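Local coordinates for uncharacterized protein (Archaeoglobus fulgidus, PDB 3LOT) that probably cleaves 3-keto-5-aminohexanoate or a related beta-keto acid, as a zinc-dependent enzyme built on a TIM barrel, at residues His19-Pro31 with Leu261-Lys274. Residues are numbered along the deposited sequence; the frame is centred on the assembly and turned at random.
Sequences HTPSMSPYLPVTP and LEDSLYIERGKLAK. With ZN (zinc ion), chain P.
His-19 and Leu-265 form the tight end of this contact between two loops that follow barrel strands, 7-13 and 256-259, and it illustrates how one imidazole can serve two chemistries at once. Leu-265 lies over one face of the ring, its CG 3.6 Å from the centroid and 6° off the normal, a CH-pi contact, while its CD1 reaches CB of Met-23 at 3.6 Å. With CG beside the backbone N (chi1 -59°), the His-19 ring turns its ND1 to the carbonyl of Leu-261, donating a bent hydrogen bond of 2.9 Å from ND1 to O. One water accepts from the backbone N of His-19 and donates to the O of Glu-262. The extended side chain of Glu-262 binds zinc through OE2 at 2.1 Å, alongside His-50 and His-52. A leucine in place of His-19 would probably leave the Leu-261 carbonyl without its side-chain donor.

The solvent side is looser: Lys-274 is exposed, and its CA sits 4.0 Å from the centroid of the Tyr-26 ring, over one face. The two side chains point the same way, yet NZ of Lys-274 and OH of Tyr-26 stay 3.9 Å apart. Between the two ends, a second water is held by OG of Ser-24 and the carbonyls of Leu-265 and Ala-273. Direct and water-mediated bonds thus fix the loop at His-19 against the main chain of Leu-261 and Glu-262, the latter a zinc ligand.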
loop_
_atom_site.group_PDB
_atom_site.type_symbol
_atom_site.label_atom_id
_atom_site.label_comp_id
_atom_site.label_asym_id
_atom_site.label_seq_id
_atom_site.Cartn_x
_atom_site.Cartn_y
_atom_site.Cartn_z
ATOM N N HIS D 19 -10.938 -16.330 -25.783
ATOM C CA HIS D 19 -11.259 -15.760 -27.086
ATOM C C HIS D 19 -11.834 -16.822 -28.031
ATOM O O HIS D 19 -11.534 -17.994 -27.936
ATOM C CB HIS D 19 -10.039 -15.037 -27.697
ATOM C CG HIS D 19 -9.506 -13.925 -26.852
ATOM N ND1 HIS D 19 -8.169 -13.826 -26.491
ATOM C CD2 HIS D 19 -10.138 -12.892 -26.250
ATOM C CE1 HIS D 19 -8.007 -12.763 -25.724
ATOM N NE2 HIS D 19 -9.186 -12.181 -25.561
ATOM N N THR D 20 -12.723 -16.404 -28.906
ATOM C CA THR D 20 -13.331 -17.346 -29.838
ATOM C C THR D 20 -12.958 -16.940 -31.277
ATOM O O THR D 20 -12.625 -15.783 -31.495
ATOM C CB THR D 20 -14.828 -17.452 -29.645
ATOM O OG1 THR D 20 -15.489 -16.234 -30.049
ATOM C CG2 THR D 20 -15.184 -17.797 -28.167
ATOM N N PRO D 21 -13.016 -17.866 -32.247
ATOM C CA PRO D 21 -12.561 -17.606 -33.626
ATOM C C PRO D 21 -13.095 -16.375 -34.287
ATOM O O PRO D 21 -12.355 -15.652 -34.977
ATOM C CB PRO D 21 -13.086 -18.814 -34.382
ATOM C CG PRO D 21 -12.990 -19.892 -33.363
ATOM C CD PRO D 21 -13.455 -19.266 -32.110
ATOM N N SER D 22 -14.381 -16.147 -34.092
ATOM C CA SER D 22 -15.041 -15.032 -34.740
ATOM C C SER D 22 -14.539 -13.695 -34.206
ATOM O O SER D 22 -14.784 -12.664 -34.834
ATOM C CB SER D 22 -16.567 -15.147 -34.589
ATOM O OG SER D 22 -17.047 -16.362 -35.194
HETATM N N MSE D 23 -13.836 -13.668 -33.079
HETATM C CA MSE D 23 -13.365 -12.384 -32.549
HETATM C C MSE D 23 -12.151 -11.881 -33.305
HETATM O O MSE D 23 -11.930 -10.671 -33.373
HETATM C CB MSE D 23 -13.060 -12.430 -31.054
HETATM C CG MSE D 23 -14.255 -12.835 -30.175
HETATM SE SE MSE D 23 -13.745 -13.057 -28.334
HETATM C CE MSE D 23 -15.420 -13.808 -27.710
ATOM N N SER D 24 -11.355 -12.783 -33.866
ATOM C CA SER D 24 -10.202 -12.369 -34.639
ATOM C C SER D 24 -9.749 -13.456 -35.579
ATOM O O SER D 24 -9.571 -14.615 -35.191
ATOM C CB SER D 24 -9.038 -11.976 -33.751
ATOM O OG SER D 24 -7.861 -11.724 -34.527
ATOM N N PRO D 25 -9.505 -13.074 -36.833
ATOM C CA PRO D 25 -9.041 -14.108 -37.744
ATOM C C PRO D 25 -7.617 -14.535 -37.446
ATOM O O PRO D 25 -7.183 -15.471 -38.043
ATOM C CB PRO D 25 -9.112 -13.450 -39.115
ATOM C CG PRO D 25 -9.051 -12.028 -38.825
ATOM C CD PRO D 25 -9.697 -11.790 -37.512
ATOM N N TYR D 26 -6.913 -13.864 -36.542
ATOM C CA TYR D 26 -5.543 -14.276 -36.194
ATOM C C TYR D 26 -5.453 -15.192 -34.967
ATOM O O TYR D 26 -4.364 -15.706 -34.634
ATOM C CB TYR D 26 -4.690 -13.033 -36.010
ATOM C CG TYR D 26 -4.916 -12.060 -37.142
ATOM C CD1 TYR D 26 -4.536 -12.377 -38.446
ATOM C CD2 TYR D 26 -5.558 -10.839 -36.918
ATOM C CE1 TYR D 26 -4.741 -11.456 -39.494
ATOM C CE2 TYR D 26 -5.784 -9.952 -37.943
ATOM C CZ TYR D 26 -5.388 -10.248 -39.221
ATOM O OH TYR D 26 -5.637 -9.303 -40.209
ATOM N N LEU D 27 -6.575 -15.433 -34.309
ATOM C CA LEU D 27 -6.582 -16.388 -33.208
ATOM C C LEU D 27 -6.245 -17.776 -33.775
ATOM O O LEU D 27 -6.956 -18.283 -34.671
ATOM C CB LEU D 27 -7.937 -16.411 -32.500
ATOM C CG LEU D 27 -8.001 -17.375 -31.295
ATOM C CD1 LEU D 27 -7.115 -16.832 -30.150
ATOM C CD2 LEU D 27 -9.454 -17.541 -30.817
ATOM N N PRO D 28 -5.170 -18.414 -33.253
ATOM C CA PRO D 28 -4.847 -19.752 -33.784
ATOM C C PRO D 28 -5.901 -20.754 -33.389
ATOM O O PRO D 28 -6.133 -20.964 -32.204
ATOM C CB PRO D 28 -3.526 -20.129 -33.094
ATOM C CG PRO D 28 -2.991 -18.864 -32.526
ATOM C CD PRO D 28 -4.157 -17.940 -32.293
ATOM N N VAL D 29 -6.509 -21.403 -34.362
ATOM C CA VAL D 29 -7.494 -22.411 -34.054
ATOM C C VAL D 29 -7.051 -23.863 -34.216
ATOM O O VAL D 29 -7.215 -24.691 -33.266
ATOM C CB VAL D 29 -8.644 -22.238 -34.893
ATOM C CG1 VAL D 29 -9.344 -23.635 -34.992
ATOM C CG2 VAL D 29 -9.474 -21.061 -34.295
ATOM N N THR D 30 -6.490 -24.210 -35.346
ATOM C CA THR D 30 -6.177 -25.624 -35.590
ATOM C C THR D 30 -4.900 -26.035 -34.885
ATOM O O THR D 30 -4.077 -25.179 -34.511
ATOM C CB THR D 30 -5.966 -25.855 -37.063
ATOM O OG1 THR D 30 -4.770 -25.170 -37.450
ATOM C CG2 THR D 30 -7.163 -25.349 -37.864
ATOM N N PRO D 31 -4.688 -27.339 -34.704
ATOM C CA PRO D 31 -3.443 -27.709 -34.041
ATOM C C PRO D 31 -2.203 -27.245 -34.777
ATOM O O PRO D 31 -1.229 -26.816 -34.136
ATOM C CB PRO D 31 -3.499 -29.227 -34.025
ATOM C CG PRO D 31 -4.983 -29.524 -33.854
ATOM C CD PRO D 31 -5.624 -28.477 -34.771
ATOM N N LEU D 261 -1.854 -14.089 -27.675
ATOM C CA LEU D 261 -3.235 -13.957 -28.167
ATOM C C LEU D 261 -4.219 -14.629 -27.256
ATOM O O LEU D 261 -5.384 -14.311 -27.281
ATOM C CB LEU D 261 -3.391 -14.499 -29.596
ATOM C CG LEU D 261 -2.558 -13.836 -30.702
ATOM C CD1 LEU D 261 -3.009 -14.306 -32.094
ATOM C CD2 LEU D 261 -2.668 -12.390 -30.628
ATOM N N GLU D 262 -3.759 -15.552 -26.411
ATOM C CA GLU D 262 -4.631 -16.034 -25.362
ATOM C C GLU D 262 -5.216 -14.934 -24.443
ATOM O O GLU D 262 -6.386 -15.047 -24.025
ATOM C CB GLU D 262 -3.927 -17.113 -24.544
ATOM C CG GLU D 262 -4.558 -17.371 -23.180
ATOM C CD GLU D 262 -4.053 -18.679 -22.570
ATOM O OE1 GLU D 262 -3.207 -19.404 -23.163
ATOM O OE2 GLU D 262 -4.555 -18.945 -21.494
ATOM N N ASP D 263 -4.397 -13.924 -24.099
ATOM C CA ASP D 263 -4.723 -12.908 -23.095
ATOM C C ASP D 263 -5.207 -11.589 -23.709
ATOM O O ASP D 263 -5.977 -10.847 -23.076
ATOM C CB ASP D 263 -3.470 -12.618 -22.228
ATOM C CG ASP D 263 -2.868 -13.884 -21.608
ATOM O OD1 ASP D 263 -3.651 -14.747 -21.193
ATOM O OD2 ASP D 263 -1.622 -14.011 -21.519
ATOM N N SER D 264 -4.755 -11.279 -24.918
ATOM C CA SER D 264 -5.238 -10.083 -25.633
ATOM C C SER D 264 -5.179 -10.286 -27.138
ATOM O O SER D 264 -4.176 -10.795 -27.671
ATOM C CB SER D 264 -4.374 -8.878 -25.290
ATOM O OG SER D 264 -4.684 -7.730 -26.079
ATOM N N LEU D 265 -6.222 -9.839 -27.833
ATOM C CA LEU D 265 -6.245 -9.956 -29.286
ATOM C C LEU D 265 -5.587 -8.750 -29.962
ATOM O O LEU D 265 -5.494 -8.724 -31.181
ATOM C CB LEU D 265 -7.684 -10.108 -29.778
ATOM C CG LEU D 265 -8.433 -11.367 -29.324
ATOM C CD1 LEU D 265 -9.909 -11.342 -29.773
ATOM C CD2 LEU D 265 -7.743 -12.638 -29.811
ATOM N N TYR D 266 -5.120 -7.778 -29.181
ATOM C CA TYR D 266 -4.706 -6.474 -29.722
ATOM C C TYR D 266 -3.205 -6.249 -29.620
ATOM O O TYR D 266 -2.530 -6.811 -28.741
ATOM C CB TYR D 266 -5.503 -5.350 -29.032
ATOM C CG TYR D 266 -6.970 -5.434 -29.373
ATOM C CD1 TYR D 266 -7.473 -4.795 -30.492
ATOM C CD2 TYR D 266 -7.842 -6.202 -28.618
ATOM C CE1 TYR D 266 -8.797 -4.903 -30.844
ATOM C CE2 TYR D 266 -9.196 -6.290 -28.958
ATOM C CZ TYR D 266 -9.653 -5.651 -30.066
ATOM O OH TYR D 266 -10.995 -5.738 -30.416
ATOM N N ILE D 267 -2.686 -5.480 -30.564
ATOM C CA ILE D 267 -1.291 -5.022 -30.506
ATOM C C ILE D 267 -1.244 -3.555 -30.010
ATOM O O ILE D 267 -0.332 -3.185 -29.251
ATOM C CB ILE D 267 -0.552 -5.190 -31.857
ATOM C CG1 ILE D 267 0.951 -4.944 -31.655
ATOM C CG2 ILE D 267 -1.176 -4.269 -32.914
ATOM C CD1 ILE D 267 1.674 -6.004 -30.691
ATOM N N GLU D 268 -2.234 -2.766 -30.431
ATOM C CA GLU D 268 -2.512 -1.411 -29.925
ATOM C C GLU D 268 -4.016 -1.183 -29.771
ATOM O O GLU D 268 -4.838 -1.986 -30.251
ATOM C CB GLU D 268 -2.063 -0.332 -30.918
ATOM C CG GLU D 268 -0.671 -0.476 -31.488
ATOM C CD GLU D 268 -0.507 0.237 -32.828
ATOM O OE1 GLU D 268 -1.159 1.313 -33.050
ATOM O OE2 GLU D 268 0.278 -0.293 -33.666
ATOM N N ARG D 269 -4.365 -0.037 -29.178
ATOM C CA ARG D 269 -5.751 0.369 -29.000
ATOM C C ARG D 269 -6.428 0.224 -30.335
ATOM O O ARG D 269 -6.031 0.876 -31.324
ATOM C CB ARG D 269 -5.863 1.828 -28.522
ATOM N N GLY D 270 -7.424 -0.664 -30.368
ATOM C CA GLY D 270 -8.259 -0.859 -31.539
ATOM C C GLY D 270 -7.576 -1.537 -32.698
ATOM O O GLY D 270 -8.096 -1.509 -33.806
ATOM N N LYS D 271 -6.411 -2.152 -32.482
ATOM C CA LYS D 271 -5.716 -2.789 -33.607
ATOM C C LYS D 271 -5.387 -4.245 -33.314
ATOM O O LYS D 271 -4.587 -4.519 -32.438
ATOM C CB LYS D 271 -4.434 -2.029 -33.963
ATOM C CG LYS D 271 -3.874 -2.441 -35.308
ATOM C CD LYS D 271 -2.434 -1.947 -35.515
ATOM C CE LYS D 271 -1.962 -2.244 -36.908
ATOM N NZ LYS D 271 -0.480 -2.391 -36.930
ATOM N N LEU D 272 -5.984 -5.166 -34.077
ATOM C CA LEU D 272 -5.787 -6.572 -33.798
ATOM C C LEU D 272 -4.334 -6.911 -34.058
ATOM O O LEU D 272 -3.741 -6.441 -35.027
ATOM C CB LEU D 272 -6.702 -7.455 -34.643
ATOM C CG LEU D 272 -8.196 -7.278 -34.347
ATOM C CD1 LEU D 272 -8.997 -8.102 -35.370
ATOM C CD2 LEU D 272 -8.539 -7.649 -32.900
ATOM N N ALA D 273 -3.760 -7.667 -33.129
ATOM C CA ALA D 273 -2.471 -8.323 -33.339
ATOM C C ALA D 273 -2.572 -9.354 -34.468
ATOM O O ALA D 273 -3.467 -10.190 -34.443
ATOM C CB ALA D 273 -2.025 -9.022 -32.036
ATOM N N LYS D 274 -1.636 -9.307 -35.428
ATOM C CA LYS D 274 -1.635 -10.232 -36.543
ATOM C C LYS D 274 -1.048 -11.575 -36.183
ATOM O O LYS D 274 -1.224 -12.531 -36.920
ATOM C CB LYS D 274 -0.874 -9.645 -37.741
ATOM C CG LYS D 274 -1.720 -8.622 -38.555
ATOM C CD LYS D 274 -0.897 -8.090 -39.768
ATOM C CE LYS D 274 -1.721 -7.371 -40.818
ATOM N NZ LYS D 274 -2.846 -6.637 -40.241
HETATM ZN ZN ZN P . -4.106 -20.645 -20.273
HETATM O O HOH W 1 -8.050 -17.090 -25.059
HETATM O O HOH W 2 -5.691 -10.973 -33.016
#